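Local coordinates for putidaredoxin reductase (Pseudomonas putida, PDB 1Q1R), which probably uses its FAD to pass electrons from a reduced nicotinamide nucleotide to putidaredoxin, the iron-sulfur partner of cytochrome P450cam, at residues A[146-157]-A[168-179]; A[159-169]-A[197-206]. All blocks are in the same frame, centred on the assembly; numbering follows the deposited sequence.

Contact 1: residues A[146-157]-A[168-179]; sequences LIADNRLVVIGG and AIKANMHVTLLD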
# COMPACT_ATOMS: atom_id res chain seq x y z
N LEU A 146 -19.64 10.85 5.38
CA LEU A 146 -20.10 10.19 4.16
C LEU A 146 -21.63 10.22 4.23
O LEU A 146 -22.27 9.24 4.59
CB LEU A 146 -19.58 8.75 4.10
CG LEU A 146 -18.07 8.62 3.89
CD1 LEU A 146 -17.70 7.15 3.77
CD2 LEU A 146 -17.64 9.37 2.63
N ILE A 147 -22.18 11.37 3.87
CA ILE A 147 -23.62 11.62 3.95
C ILE A 147 -24.36 11.63 2.62
O ILE A 147 -23.96 12.31 1.67
CB ILE A 147 -23.84 12.96 4.66
CG1 ILE A 147 -23.14 12.92 6.02
CG2 ILE A 147 -25.33 13.25 4.79
CD1 ILE A 147 -22.89 14.27 6.62
N ALA A 148 -25.47 10.90 2.57
CA ALA A 148 -26.28 10.82 1.36
C ALA A 148 -26.61 12.20 0.80
O ALA A 148 -26.98 13.13 1.54
CB ALA A 148 -27.57 10.05 1.64
N ASP A 149 -26.46 12.33 -0.51
CA ASP A 149 -26.73 13.56 -1.24
C ASP A 149 -25.72 14.69 -1.05
O ASP A 149 -25.79 15.70 -1.74
CB ASP A 149 -28.16 14.04 -0.96
CG ASP A 149 -29.20 12.99 -1.33
OD1 ASP A 149 -29.08 12.39 -2.42
OD2 ASP A 149 -30.14 12.76 -0.53
N ASN A 150 -24.78 14.53 -0.13
CA ASN A 150 -23.76 15.56 0.03
C ASN A 150 -22.77 15.36 -1.11
O ASN A 150 -22.70 14.29 -1.71
CB ASN A 150 -23.07 15.46 1.40
CG ASN A 150 -23.72 16.36 2.43
OD1 ASN A 150 -24.90 16.71 2.31
ND2 ASN A 150 -22.97 16.73 3.46
N ARG A 151 -22.00 16.40 -1.41
CA ARG A 151 -21.05 16.32 -2.50
C ARG A 151 -19.61 16.06 -2.09
O ARG A 151 -19.02 16.81 -1.31
CB ARG A 151 -21.14 17.60 -3.35
CG ARG A 151 -22.44 17.69 -4.14
CD ARG A 151 -22.71 19.11 -4.63
NE ARG A 151 -23.89 19.17 -5.49
CZ ARG A 151 -23.90 18.81 -6.78
NH1 ARG A 151 -22.79 18.38 -7.36
NH2 ARG A 151 -25.02 18.87 -7.48
N LEU A 152 -19.05 15.00 -2.65
CA LEU A 152 -17.67 14.63 -2.38
C LEU A 152 -16.82 14.81 -3.62
O LEU A 152 -17.25 14.50 -4.74
CB LEU A 152 -17.56 13.17 -1.93
CG LEU A 152 -16.14 12.55 -1.97
CD1 LEU A 152 -15.24 13.25 -0.96
CD2 LEU A 152 -16.21 11.06 -1.67
N VAL A 153 -15.61 15.32 -3.43
CA VAL A 153 -14.67 15.45 -4.51
C VAL A 153 -13.41 14.74 -4.04
O VAL A 153 -12.82 15.09 -3.02
CB VAL A 153 -14.32 16.91 -4.85
CG1 VAL A 153 -13.20 16.93 -5.90
CG2 VAL A 153 -15.54 17.63 -5.39
N VAL A 154 -13.04 13.69 -4.77
CA VAL A 154 -11.84 12.93 -4.47
C VAL A 154 -10.75 13.43 -5.41
O VAL A 154 -10.95 13.47 -6.62
CB VAL A 154 -12.05 11.41 -4.72
CG1 VAL A 154 -10.77 10.66 -4.42
CG2 VAL A 154 -13.22 10.89 -3.87
N ILE A 155 -9.60 13.80 -4.85
CA ILE A 155 -8.48 14.27 -5.67
C ILE A 155 -7.42 13.18 -5.70
O ILE A 155 -6.72 12.94 -4.72
CB ILE A 155 -7.88 15.57 -5.10
CG1 ILE A 155 -8.97 16.63 -4.97
CG2 ILE A 155 -6.76 16.07 -6.01
CD1 ILE A 155 -8.56 17.86 -4.18
N GLY A 156 -7.32 12.50 -6.85
CA GLY A 156 -6.35 11.43 -7.00
C GLY A 156 -7.06 10.16 -7.44
O GLY A 156 -8.02 9.73 -6.81
N GLY A 157 -6.58 9.55 -8.53
CA GLY A 157 -7.21 8.35 -9.05
C GLY A 157 -6.51 7.02 -8.86
O GLY A 157 -6.63 6.14 -9.71
N ALA A 168 -18.11 5.89 -1.06
CA ALA A 168 -18.95 7.07 -0.98
C ALA A 168 -20.20 6.90 -1.84
O ALA A 168 -21.30 7.30 -1.44
CB ALA A 168 -18.18 8.31 -1.42
N ILE A 169 -20.04 6.32 -3.02
CA ILE A 169 -21.16 6.08 -3.92
C ILE A 169 -22.21 5.20 -3.25
O ILE A 169 -23.41 5.45 -3.35
CB ILE A 169 -20.69 5.39 -5.23
CG1 ILE A 169 -20.27 6.45 -6.24
CG2 ILE A 169 -21.82 4.53 -5.83
CD1 ILE A 169 -21.40 7.41 -6.62
N LYS A 170 -21.73 4.17 -2.55
CA LYS A 170 -22.61 3.25 -1.84
C LYS A 170 -23.36 4.00 -0.73
O LYS A 170 -24.48 3.64 -0.38
CB LYS A 170 -21.78 2.11 -1.24
CG LYS A 170 -22.59 1.07 -0.48
CD LYS A 170 -23.42 0.21 -1.42
CE LYS A 170 -24.34 -0.71 -0.63
NZ LYS A 170 -23.59 -1.51 0.38
N ALA A 171 -22.72 5.04 -0.19
CA ALA A 171 -23.32 5.85 0.86
C ALA A 171 -24.26 6.88 0.24
O ALA A 171 -24.78 7.77 0.93
CB ALA A 171 -22.22 6.55 1.66
N ASN A 172 -24.46 6.76 -1.06
CA ASN A 172 -25.34 7.65 -1.82
C ASN A 172 -24.92 9.12 -1.89
O ASN A 172 -25.76 10.01 -1.99
CB ASN A 172 -26.77 7.54 -1.31
CG ASN A 172 -27.40 6.20 -1.65
OD1 ASN A 172 -27.38 5.78 -2.81
ND2 ASN A 172 -27.97 5.54 -0.65
N MET A 173 -23.62 9.36 -1.84
CA MET A 173 -23.12 10.73 -1.95
C MET A 173 -23.04 11.04 -3.44
O MET A 173 -23.11 10.14 -4.28
CB MET A 173 -21.71 10.86 -1.37
CG MET A 173 -21.60 10.71 0.14
SD MET A 173 -19.97 11.26 0.66
CE MET A 173 -20.26 13.05 0.84
N HIS A 174 -22.90 12.32 -3.76
CA HIS A 174 -22.72 12.76 -5.15
C HIS A 174 -21.20 12.75 -5.21
O HIS A 174 -20.55 13.51 -4.49
CB HIS A 174 -23.27 14.17 -5.34
CG HIS A 174 -22.97 14.76 -6.68
ND1 HIS A 174 -21.70 15.15 -7.06
CD2 HIS A 174 -23.77 15.02 -7.75
CE1 HIS A 174 -21.73 15.63 -8.29
NE2 HIS A 174 -22.97 15.55 -8.73
N VAL A 175 -20.64 11.91 -6.07
CA VAL A 175 -19.19 11.79 -6.14
C VAL A 175 -18.52 12.19 -7.45
O VAL A 175 -18.95 11.78 -8.53
CB VAL A 175 -18.76 10.33 -5.82
CG1 VAL A 175 -17.26 10.24 -5.67
CG2 VAL A 175 -19.48 9.84 -4.56
N THR A 176 -17.45 12.98 -7.33
CA THR A 176 -16.65 13.42 -8.47
C THR A 176 -15.19 13.07 -8.15
O THR A 176 -14.70 13.37 -7.06
CB THR A 176 -16.74 14.97 -8.68
OG1 THR A 176 -18.10 15.35 -8.91
CG2 THR A 176 -15.90 15.38 -9.89
N LEU A 177 -14.50 12.44 -9.09
CA LEU A 177 -13.11 12.08 -8.87
C LEU A 177 -12.24 12.76 -9.91
O LEU A 177 -12.53 12.71 -11.10
CB LEU A 177 -12.91 10.57 -8.90
CG LEU A 177 -11.51 10.07 -8.55
CD1 LEU A 177 -11.58 8.67 -7.95
CD2 LEU A 177 -10.63 10.09 -9.79
N LEU A 178 -11.15 13.37 -9.45
CA LEU A 178 -10.25 14.09 -10.34
C LEU A 178 -8.86 13.49 -10.40
O LEU A 178 -8.28 13.13 -9.37
CB LEU A 178 -10.14 15.54 -9.88
CG LEU A 178 -11.44 16.25 -9.51
CD1 LEU A 178 -11.12 17.63 -8.95
CD2 LEU A 178 -12.34 16.36 -10.73
N ASP A 179 -8.32 13.41 -11.61
CA ASP A 179 -6.97 12.90 -11.79
C ASP A 179 -6.29 13.72 -12.89
O ASP A 179 -6.90 14.04 -13.91
CB ASP A 179 -6.97 11.43 -12.18
CG ASP A 179 -5.60 10.78 -12.01
OD1 ASP A 179 -4.63 11.25 -12.63
OD2 ASP A 179 -5.50 9.80 -11.25
O HOH W 1 -19.16 15.69 -6.35

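Contact 2: residues A[159-169]-A[197-206]; sequences YIGLEVAATAI and YEHLHREAGV. With FAD (flavin-adenine dinucleotide), chain C.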
# COMPACT_ATOMS: atom_id res chain seq x y z
N TYR A 159 -5.71 3.41 -6.55
CA TYR A 159 -6.63 2.42 -6.01
C TYR A 159 -7.39 2.90 -4.77
O TYR A 159 -8.58 2.63 -4.62
CB TYR A 159 -5.91 1.11 -5.68
CG TYR A 159 -5.49 0.31 -6.91
CD1 TYR A 159 -4.19 0.38 -7.39
CD2 TYR A 159 -6.42 -0.48 -7.59
CE1 TYR A 159 -3.81 -0.34 -8.53
CE2 TYR A 159 -6.05 -1.19 -8.73
CZ TYR A 159 -4.75 -1.12 -9.20
OH TYR A 159 -4.39 -1.82 -10.32
N ILE A 160 -6.71 3.60 -3.87
CA ILE A 160 -7.37 4.08 -2.67
C ILE A 160 -8.41 5.13 -3.03
O ILE A 160 -9.51 5.15 -2.47
CB ILE A 160 -6.36 4.68 -1.66
CG1 ILE A 160 -5.23 3.68 -1.41
CG2 ILE A 160 -7.07 4.99 -0.35
CD1 ILE A 160 -5.69 2.27 -1.08
N GLY A 161 -8.08 6.01 -3.98
CA GLY A 161 -9.04 7.02 -4.39
C GLY A 161 -10.28 6.35 -4.94
O GLY A 161 -11.42 6.75 -4.64
N LEU A 162 -10.07 5.32 -5.75
CA LEU A 162 -11.17 4.57 -6.34
C LEU A 162 -11.98 3.83 -5.27
O LEU A 162 -13.21 3.75 -5.35
CB LEU A 162 -10.63 3.57 -7.36
CG LEU A 162 -9.97 4.23 -8.57
CD1 LEU A 162 -9.28 3.16 -9.43
CD2 LEU A 162 -11.03 4.98 -9.37
N GLU A 163 -11.30 3.28 -4.27
CA GLU A 163 -11.99 2.58 -3.19
C GLU A 163 -12.80 3.57 -2.36
O GLU A 163 -13.89 3.24 -1.88
CB GLU A 163 -10.98 1.83 -2.32
CG GLU A 163 -10.50 0.54 -2.98
CD GLU A 163 -9.51 -0.21 -2.12
OE1 GLU A 163 -9.36 0.15 -0.94
OE2 GLU A 163 -8.90 -1.17 -2.63
N VAL A 164 -12.28 4.78 -2.19
CA VAL A 164 -12.99 5.80 -1.45
C VAL A 164 -14.25 6.18 -2.23
O VAL A 164 -15.35 6.26 -1.67
CB VAL A 164 -12.11 7.05 -1.25
CG1 VAL A 164 -12.97 8.24 -0.84
CG2 VAL A 164 -11.06 6.77 -0.18
N ALA A 165 -14.09 6.41 -3.53
CA ALA A 165 -15.23 6.76 -4.39
C ALA A 165 -16.31 5.69 -4.36
O ALA A 165 -17.49 5.99 -4.24
CB ALA A 165 -14.75 6.99 -5.83
N ALA A 166 -15.90 4.42 -4.46
CA ALA A 166 -16.85 3.31 -4.44
C ALA A 166 -17.63 3.30 -3.12
O ALA A 166 -18.84 3.10 -3.11
CB ALA A 166 -16.12 1.98 -4.63
N THR A 167 -16.93 3.52 -2.02
CA THR A 167 -17.58 3.53 -0.71
C THR A 167 -18.52 4.72 -0.57
O THR A 167 -19.62 4.58 -0.03
CB THR A 167 -16.53 3.55 0.42
OG1 THR A 167 -15.70 2.40 0.31
CG2 THR A 167 -17.21 3.53 1.79
N ALA A 168 -18.11 5.89 -1.06
CA ALA A 168 -18.95 7.07 -0.98
C ALA A 168 -20.20 6.90 -1.84
O ALA A 168 -21.30 7.30 -1.44
CB ALA A 168 -18.18 8.31 -1.42
N ILE A 169 -20.04 6.32 -3.02
CA ILE A 169 -21.16 6.08 -3.92
C ILE A 169 -22.21 5.20 -3.25
O ILE A 169 -23.41 5.45 -3.35
CB ILE A 169 -20.69 5.39 -5.23
CG1 ILE A 169 -20.27 6.45 -6.24
CG2 ILE A 169 -21.82 4.53 -5.83
CD1 ILE A 169 -21.40 7.41 -6.62
N TYR A 197 -12.12 0.38 -15.37
CA TYR A 197 -12.39 1.08 -14.11
C TYR A 197 -13.20 2.36 -14.30
O TYR A 197 -14.16 2.61 -13.58
CB TYR A 197 -11.08 1.42 -13.39
CG TYR A 197 -10.44 0.24 -12.71
CD1 TYR A 197 -9.30 -0.37 -13.24
CD2 TYR A 197 -10.96 -0.28 -11.53
CE1 TYR A 197 -8.70 -1.46 -12.61
CE2 TYR A 197 -10.37 -1.38 -10.89
CZ TYR A 197 -9.24 -1.96 -11.44
OH TYR A 197 -8.65 -3.03 -10.81
N GLU A 198 -12.81 3.18 -15.27
CA GLU A 198 -13.53 4.42 -15.53
C GLU A 198 -15.00 4.14 -15.85
O GLU A 198 -15.89 4.81 -15.32
CB GLU A 198 -12.83 5.19 -16.65
CG GLU A 198 -11.52 5.84 -16.17
CD GLU A 198 -10.73 6.50 -17.28
OE1 GLU A 198 -11.35 7.03 -18.23
OE2 GLU A 198 -9.49 6.52 -17.20
N HIS A 199 -15.26 3.15 -16.70
CA HIS A 199 -16.63 2.82 -17.05
C HIS A 199 -17.35 2.21 -15.84
O HIS A 199 -18.53 2.47 -15.60
CB HIS A 199 -16.66 1.84 -18.23
CG HIS A 199 -18.04 1.37 -18.59
ND1 HIS A 199 -18.59 0.21 -18.10
CD2 HIS A 199 -18.99 1.93 -19.38
CE1 HIS A 199 -19.82 0.07 -18.56
NE2 HIS A 199 -20.08 1.10 -19.34
N LEU A 200 -16.63 1.39 -15.09
CA LEU A 200 -17.20 0.74 -13.91
C LEU A 200 -17.74 1.80 -12.94
O LEU A 200 -18.90 1.75 -12.53
CB LEU A 200 -16.11 -0.11 -13.26
CG LEU A 200 -16.37 -1.15 -12.16
CD1 LEU A 200 -15.85 -0.61 -10.86
CD2 LEU A 200 -17.84 -1.52 -12.09
N HIS A 201 -16.90 2.76 -12.59
CA HIS A 201 -17.27 3.83 -11.67
C HIS A 201 -18.31 4.80 -12.22
O HIS A 201 -19.27 5.13 -11.52
CB HIS A 201 -16.01 4.58 -11.24
CG HIS A 201 -15.17 3.83 -10.25
ND1 HIS A 201 -15.37 3.93 -8.89
CD2 HIS A 201 -14.16 2.95 -10.42
CE1 HIS A 201 -14.51 3.15 -8.26
NE2 HIS A 201 -13.76 2.54 -9.17
N ARG A 202 -18.13 5.25 -13.46
CA ARG A 202 -19.09 6.17 -14.06
C ARG A 202 -20.46 5.50 -14.09
O ARG A 202 -21.48 6.14 -13.84
CB ARG A 202 -18.65 6.56 -15.48
CG ARG A 202 -17.53 7.60 -15.50
CD ARG A 202 -16.99 7.86 -16.90
NE ARG A 202 -15.93 8.87 -16.88
CZ ARG A 202 -14.87 8.87 -17.68
NH1 ARG A 202 -14.71 7.90 -18.59
NH2 ARG A 202 -13.96 9.82 -17.57
N GLU A 203 -20.47 4.21 -14.39
CA GLU A 203 -21.71 3.45 -14.44
C GLU A 203 -22.38 3.48 -13.06
O GLU A 203 -23.60 3.54 -12.94
CB GLU A 203 -21.42 2.00 -14.82
CG GLU A 203 -22.66 1.17 -15.12
CD GLU A 203 -23.01 1.17 -16.60
OE1 GLU A 203 -23.24 2.27 -17.16
OE2 GLU A 203 -23.07 0.07 -17.19
N ALA A 204 -21.55 3.44 -12.01
CA ALA A 204 -22.05 3.45 -10.64
C ALA A 204 -22.54 4.85 -10.23
O ALA A 204 -23.22 5.00 -9.22
CB ALA A 204 -20.96 2.97 -9.69
N GLY A 205 -22.18 5.87 -11.01
CA GLY A 205 -22.61 7.21 -10.67
C GLY A 205 -21.47 8.19 -10.44
O GLY A 205 -21.69 9.40 -10.32
N VAL A 206 -20.25 7.69 -10.37
CA VAL A 206 -19.10 8.56 -10.17
C VAL A 206 -18.79 9.37 -11.41
O VAL A 206 -18.78 8.84 -12.53
CB VAL A 206 -17.83 7.75 -9.82
CG1 VAL A 206 -16.63 8.69 -9.67
CG2 VAL A 206 -18.05 6.96 -8.56
PA FAD C . 2.79 2.44 8.05
O1A FAD C . 2.83 3.84 7.55
O2A FAD C . 1.47 1.76 8.11
O5B FAD C . 3.44 2.38 9.51
C5B FAD C . 4.58 3.18 9.86
C4B FAD C . 4.35 3.78 11.26
O4B FAD C . 5.63 4.26 11.81
C3B FAD C . 3.43 5.00 11.18
O3B FAD C . 2.59 5.02 12.34
C2B FAD C . 4.40 6.16 11.25
O2B FAD C . 3.76 7.31 11.81
C1B FAD C . 5.43 5.63 12.22
N9A FAD C . 6.70 6.41 12.25
C8A FAD C . 7.37 6.90 11.20
N7A FAD C . 8.45 7.56 11.63
C5A FAD C . 8.46 7.49 12.96
C6A FAD C . 9.32 7.98 13.95
N6A FAD C . 10.39 8.71 13.62
N1A FAD C . 9.05 7.72 15.25
C2A FAD C . 7.97 7.01 15.61
N3A FAD C . 7.13 6.53 14.67
C4A FAD C . 7.36 6.76 13.35
N1 FAD C . -2.32 -2.82 0.84
C2 FAD C . -2.78 -3.99 0.23
O2 FAD C . -1.99 -4.90 -0.03
N3 FAD C . -4.15 -4.13 -0.06
C4 FAD C . -5.05 -3.10 0.26
O4 FAD C . -6.25 -3.25 0.04
C4X FAD C . -4.59 -1.92 0.87
N5 FAD C . -5.46 -0.93 1.23
C5X FAD C . -5.06 0.20 1.89
C6 FAD C . -5.99 1.18 2.27
C7 FAD C . -5.58 2.33 2.97
C7M FAD C . -6.62 3.40 3.35
C8 FAD C . -4.21 2.50 3.30
C8M FAD C . -3.72 3.73 4.08
C9 FAD C . -3.27 1.52 2.92
C9A FAD C . -3.69 0.37 2.21
N10 FAD C . -2.76 -0.63 1.83
C10 FAD C . -3.22 -1.79 1.16
C1' FAD C . -1.30 -0.47 2.12
C2' FAD C . -0.90 -1.31 3.33
O2' FAD C . -1.83 -1.08 4.40
C3' FAD C . 0.53 -0.97 3.79
O3' FAD C . 1.42 -1.12 2.68
C4' FAD C . 0.97 -1.90 4.93
O4' FAD C . 0.07 -1.76 6.04
C5' FAD C . 2.40 -1.59 5.41
O5' FAD C . 2.48 -0.34 6.13
P FAD C . 3.82 -0.01 6.96
O1P FAD C . 3.71 -0.65 8.29
O2P FAD C . 4.98 -0.37 6.11
O3P FAD C . 3.80 1.61 7.10

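Contact 1: residues A[146-157]-A[168-179]
Leu152 and Val154 bond through both N and O to 174-178, the parallel strand beside 151-155. Leu152 N donates to His174 O at 2.8 Å, and Thr176 N returns to Leu152 O. Val154 N and Leu178 N repeat the pattern with Thr176 O and Val154 O. The pairing starts earlier, with His174 N on Asn150 O, and ends with Gly156 N on Leu178 O. Before the strand, a type II turn over 147-150 presents Asp149 N to Asn172 O.

This is a beta-alpha-beta unit of Rossmann type, with helix 159-170 as the crossover. Asn172, at positive phi, ends that helix in a Schellman motif. Gly156 belongs to a GxGxxG pattern, consistent with a nucleotide-binding turn.

Most of the apolar packing lies on the helix side. Leu152 CD2 presses on Ala168 CB at 3.4 Å, a tight fit. Met173 bends at its last torsion (chi3 86°), which carries CE to 3.7 Å from Asn150 CB. Its SD meets Leu146 CD2 at 3.6 Å, the two side chains crossing at about a right angle. Val154 CB packs on Leu177 CG.

The face with Arg151, His174 and Thr176 is polar at its start; further along, Val153 CG1 packs on Leu178 CD1. Arg151 NH1 sits 3.0 Å above the His174 ring plane, toward its rim, with guanidinium and ring planes 43° apart. One water lies in the plane of that ring, 2.7 Å from His174 ND1, and also bonds Leu152 O and Thr176 OG1.

Beyond the paired strands, Asp179 OD2 takes a weak bond from Gly157 N, while OD1 accepts from Ala181 N.

Contact 2: residues A[159-169]-A[197-206]
Leu162 meets the His201 ring over one face. Its CD2 stands 4.0 Å from the ring centroid, 23° off the normal, a CH-pi contact displaced toward the rim. The leucine side chain and the imidazole cross at about a right angle. His201 CE1 also comes within 3.2 Å of Leu162 O. Ala166 CB lies 4.1 Å from the same CE1, and Ala165 CB packs on Val206 CG2.

Ile169 fills the other end of the contact. Its CG1 presses on Val206 CG2 at 3.3 Å, closer than usual for two carbons. With CG1 beside the backbone N and turned to Val206, CG2 is the branch left to face Ala204 O, 3.7 Å away. Gly205 touches Ile169 CD1 and ends helix 191-204 in a Schellman motif, with positive phi. This turn leads the chain into Val206.

At the start of helix 159-170, Tyr197 OH approaches the edge of the Tyr159 ring, 3.8 Å from CE2 and near the ring plane. Tyr197 CD2 also touches Leu162 CD1. No hydrogen bond joins the two segments, so the contact rests on packing.

A second shell holds the His201 ring and flanks Tyr159: His201 NE2 is hydrogen-bonded to Gln333 OE1, and Tyr334 and Phe329 meet the His201 and Tyr159 rings, respectively, edge-to-face. Away from 197-206, Ile160 CD1 reaches 3.5 Å from C6 of the FAD flavin. Glu163 forms a salt bridge with Lys50, which also bonds FAD.

Segments 159-169 and 197-204 run nearly parallel, 21° apart, their axes 10.7 Å from each other at closest. Strand 174-178 backs helix 159-170 through Val175 and Leu177, and strands 328-333 and 336-342 pack against Tyr159 and Tyr197.

Both contacts use helix 159-170 and share Ala168 and Ile169. Contact 1 joins the two strands that the helix connects, while contact 2 sets one flank of the helix against helix 191-204, its neighbour on the same face of the sheet. Contact 2 is mostly buried. Contact 1 has a buried strand centre but exposed turns where the strands begin. Their chemistry differs accordingly: backbone hydrogen bonds dominate contact 1, and side-chain packing carries contact 2. They meet where Leu177 CD1 touches Leu162 CD2, which joins the sheet to the helix layer. The helix of contact 2 also reaches the flavin, through Ile160 on a face turned from 197-206.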